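Local coordinates for GDSL-like protein (Roseburia intestinalis L1-82, PDB 6HFZ) that removes acetyl groups from complex beta-mannans as a two-domain esterase of a commensal gut bacterium, built around a GDSL-like (SGNH hydrolase) domain, at residues Q85-R90 and Y235-R240. Sequence-based numbering, arbitrary orientation.
Sequences QFGVAR and YEKSIR
A89 and S238 are the residues whose CA atoms lie nearest across the contact, 4.7 Å apart, where helix 85-90 crosses strand 237-240 at -80°. Their CB atoms lie 4.0 Å from each other, a small-residue fit consistent with an axis separation of 7.2 Å. Beside them, V88 spreads both methyls over the turn and the start of the strand: CG1 packs against S238 OG, and CG2 comes within 3.4 Å of Y235 O.

R240 reaches across from the strand to the helix. With its chain bent at chi3, the guanidinium turns one face to CA and CB of R90 while NH1 arrives at the edge of the F86 ring, 3.7 Å from CE1; ring and guanidinium planes are 65° apart. Were R240 shortened to an alanine, the F86 edge and R90 CB would probably lose this cover and a gap would open beside the helix.

At the N-terminal end of the helical segment, Q85 NE2 lies 3.6 Å from Y235 CE2, with amide and ring planes 74° apart.

No direct hydrogen bond joins the segments; two waters, and K127 of helix 115-129, which bonds V88 O and E236 O, bridge them. One water donates to Q85 O and S238 OG; the other donates to A89 O and accepts from R240 N. S238 OG also donates to Y235 O at an unusually short 2.5 Å, and bonds S369 OG.

Second-shell partners fix the ends: Q85 bonds H116 and T334, Y235 OH bonds E337, and R90 forms a salt bridge with D94. The contact thus joins helix 84-96 of the GDSL-like hydrolase fold to the beta-rich second domain, where strand 237-241 pairs antiparallel with 361-370 and side chains of strands 288-295 and 329-336 also touch F86 and Y235.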
ATOM      1  N   GLN A  85      -0.947  -4.143   3.999  1.00 20.08           N
ATOM      2  CA  GLN A  85      -0.785  -4.176   5.490  1.00 19.17           C
ATOM      3  C   GLN A  85      -0.290  -2.798   5.979  1.00 21.09           C
ATOM      4  O   GLN A  85      -0.816  -2.268   6.954  1.00 21.23           O
ATOM      5  CB  GLN A  85       0.104  -5.348   5.909  1.00 20.62           C
ATOM      6  CG  GLN A  85       0.230  -5.532   7.416  1.00 19.76           C
ATOM      7  CD  GLN A  85       0.938  -6.829   7.715  1.00 21.32           C
ATOM      8  OE1 GLN A  85       1.415  -7.520   6.814  1.00 23.65           O
ATOM      9  NE2 GLN A  85       1.050  -7.182   8.993  1.00 21.78           N
ATOM     10  N   PHE A  86       0.673  -2.190   5.281  1.00 18.89           N
ATOM     11  CA  PHE A  86       1.040  -0.802   5.631  1.00 19.49           C
ATOM     12  C   PHE A  86      -0.098   0.154   5.246  1.00 19.69           C
ATOM     13  O   PHE A  86      -0.442   1.075   5.992  1.00 21.08           O
ATOM     14  CB  PHE A  86       2.375  -0.446   5.020  1.00 20.40           C
ATOM     15  CG  PHE A  86       2.905   0.928   5.366  1.00 18.98           C
ATOM     16  CD1 PHE A  86       2.631   1.533   6.585  1.00 19.57           C
ATOM     17  CD2 PHE A  86       3.743   1.585   4.490  1.00 21.80           C
ATOM     18  CE1 PHE A  86       3.146   2.784   6.904  1.00 19.72           C
ATOM     19  CE2 PHE A  86       4.267   2.831   4.817  1.00 20.66           C
ATOM     20  CZ  PHE A  86       3.966   3.423   6.024  1.00 19.99           C
ATOM     21  N   GLY A  87      -0.740  -0.105   4.088  1.00 20.76           N
ATOM     22  CA  GLY A  87      -1.850   0.751   3.623  1.00 19.61           C
ATOM     23  C   GLY A  87      -2.958   0.981   4.650  1.00 18.60           C
ATOM     24  O   GLY A  87      -3.420   2.129   4.836  1.00 19.77           O
ATOM     25  N   VAL A  88      -3.433  -0.077   5.278  1.00 16.75           N
ATOM     26  CA  VAL A  88      -4.532   0.070   6.263  1.00 18.06           C
ATOM     27  C   VAL A  88      -4.068   0.879   7.484  1.00 18.89           C
ATOM     28  O   VAL A  88      -4.867   1.689   8.018  1.00 23.47           O
ATOM     29  CB  VAL A  88      -5.191  -1.282   6.641  1.00 18.53           C
ATOM     30  CG1 VAL A  88      -4.196  -2.173   7.334  1.00 18.51           C
ATOM     31  CG2 VAL A  88      -6.460  -1.099   7.467  1.00 18.90           C
ATOM     32  N   ALA A  89      -2.819   0.745   7.905  1.00 19.85           N
ATOM     33  CA  ALA A  89      -2.257   1.484   9.081  1.00 21.98           C
ATOM     34  C   ALA A  89      -1.975   2.952   8.765  1.00 22.93           C
ATOM     35  O   ALA A  89      -1.939   3.697   9.698  1.00 25.10           O
ATOM     36  CB  ALA A  89      -0.969   0.853   9.527  1.00 21.88           C
ATOM     37  N   ARG A  90      -1.676   3.303   7.505  1.00 18.99           N
ATOM     38  CA  ARG A  90      -1.353   4.673   7.102  1.00 20.45           C
ATOM     39  C   ARG A  90      -2.547   5.371   6.420  1.00 22.62           C
ATOM     40  O   ARG A  90      -2.439   6.549   6.056  1.00 22.68           O
ATOM     41  CB  ARG A  90      -0.102   4.714   6.230  1.00 19.24           C
ATOM     42  CG  ARG A  90      -0.277   4.252   4.793  1.00 17.26           C
ATOM     43  CD  ARG A  90       1.028   3.933   4.148  1.00 19.10           C
ATOM     44  NE  ARG A  90       0.893   3.465   2.774  1.00 18.26           N
ATOM     45  CZ  ARG A  90       0.740   4.213   1.691  1.00 20.53           C
ATOM     46  NH1 ARG A  90       0.608   5.528   1.806  1.00 20.30           N
ATOM     47  NH2 ARG A  90       0.772   3.630   0.488  1.00 20.17           N
ATOM     48  N   TYR A 235      -7.340  -6.648  10.829  1.00 21.72           N
ATOM     49  CA  TYR A 235      -6.401  -5.540  10.517  1.00 19.86           C
ATOM     50  C   TYR A 235      -7.146  -4.222  10.268  1.00 20.14           C
ATOM     51  O   TYR A 235      -6.491  -3.196  10.115  1.00 22.48           O
ATOM     52  CB  TYR A 235      -5.459  -5.878   9.355  1.00 21.13           C
ATOM     53  CG  TYR A 235      -4.421  -6.912   9.701  1.00 21.15           C
ATOM     54  CD1 TYR A 235      -4.684  -8.250   9.529  1.00 22.53           C
ATOM     55  CD2 TYR A 235      -3.183  -6.569  10.243  1.00 22.35           C
ATOM     56  CE1 TYR A 235      -3.749  -9.217   9.851  1.00 21.59           C
ATOM     57  CE2 TYR A 235      -2.223  -7.517  10.538  1.00 21.28           C
ATOM     58  CZ  TYR A 235      -2.513  -8.849  10.340  1.00 21.79           C
ATOM     59  OH  TYR A 235      -1.619  -9.825  10.673  1.00 25.01           O
ATOM     60  N   GLU A 236      -8.484  -4.213  10.301  1.00 22.39           N
ATOM     61  CA  GLU A 236      -9.227  -3.000  10.010  1.00 22.76           C
ATOM     62  C   GLU A 236      -8.863  -1.857  10.964  1.00 24.77           C
ATOM     63  O   GLU A 236      -8.780  -0.692  10.541  1.00 24.07           O
ATOM     64  CB  GLU A 236     -10.737  -3.210   9.984  1.00 22.94           C
ATOM     65  CG  GLU A 236     -11.483  -2.057   9.302  1.00 24.61           C
ATOM     66  CD  GLU A 236     -13.012  -2.148   9.215  1.00 25.44           C
ATOM     67  OE1 GLU A 236     -13.651  -1.092   8.951  1.00 23.67           O
ATOM     68  OE2 GLU A 236     -13.545  -3.260   9.405  1.00 27.15           O
ATOM     69  N   LYS A 237      -8.685  -2.163  12.244  1.00 24.54           N
ATOM     70  CA  LYS A 237      -8.085  -1.220  13.157  1.00 25.37           C
ATOM     71  C   LYS A 237      -6.592  -1.557  13.235  1.00 26.22           C
ATOM     72  O   LYS A 237      -6.221  -2.606  13.729  1.00 27.98           O
ATOM     73  CB  LYS A 237      -8.772  -1.284  14.531  1.00 29.30           C
ATOM     74  CG  LYS A 237      -8.178  -0.277  15.496  1.00 34.08           C
ATOM     75  CD  LYS A 237      -8.917  -0.033  16.804  1.00 37.49           C
ATOM     76  CE  LYS A 237      -8.222   1.069  17.589  1.00 40.56           C
ATOM     77  NZ  LYS A 237      -8.334   0.851  19.053  1.00 48.24           N
ATOM     78  N   SER A 238      -5.753  -0.688  12.683  1.00 23.07           N
ATOM     79  CA  SER A 238      -4.312  -0.882  12.625  1.00 22.93           C
ATOM     80  C   SER A 238      -3.646   0.419  13.057  1.00 22.06           C
ATOM     81  O   SER A 238      -3.804   1.427  12.387  1.00 22.36           O
ATOM     82  CB  SER A 238      -3.826  -1.293  11.237  1.00 22.23           C
ATOM     83  OG  SER A 238      -4.149  -2.642  10.909  1.00 22.02           O
ATOM     84  N   ILE A 239      -2.983   0.404  14.225  1.00 19.38           N
ATOM     85  CA  ILE A 239      -2.495   1.627  14.834  1.00 23.64           C
ATOM     86  C   ILE A 239      -0.969   1.623  14.843  1.00 21.11           C
ATOM     87  O   ILE A 239      -0.381   0.764  15.422  1.00 23.41           O
ATOM     88  CB  ILE A 239      -3.096   1.760  16.244  1.00 27.38           C
ATOM     89  CG1 ILE A 239      -4.605   1.999  16.181  1.00 30.19           C
ATOM     90  CG2 ILE A 239      -2.375   2.845  17.043  1.00 27.10           C
ATOM     91  CD1 ILE A 239      -5.002   3.259  15.477  1.00 33.77           C
ATOM     92  N   ARG A 240      -0.321   2.572  14.171  1.00 22.20           N
ATOM     93  CA  ARG A 240       1.131   2.644  14.278  1.00 21.53           C
ATOM     94  C   ARG A 240       1.528   3.311  15.603  1.00 24.15           C
ATOM     95  O   ARG A 240       0.946   4.334  15.990  1.00 27.18           O
ATOM     96  CB  ARG A 240       1.753   3.514  13.194  1.00 24.09           C
ATOM     97  CG  ARG A 240       1.908   2.857  11.847  1.00 23.14           C
ATOM     98  CD  ARG A 240       2.421   3.858  10.822  1.00 24.57           C
ATOM     99  NE  ARG A 240       1.505   4.970  10.552  1.00 24.94           N
ATOM    100  CZ  ARG A 240       1.745   5.901   9.633  1.00 22.94           C
ATOM    101  NH1 ARG A 240       2.843   5.827   8.904  1.00 21.54           N
ATOM    102  NH2 ARG A 240       0.877   6.880   9.436  1.00 25.48           N
TER
HETATM  103  O   HOH W   1      -1.556  -3.209   9.578  1.00 22.29           O
HETATM  104  O   HOH W   2      -1.589   4.295  12.369  1.00 32.39           O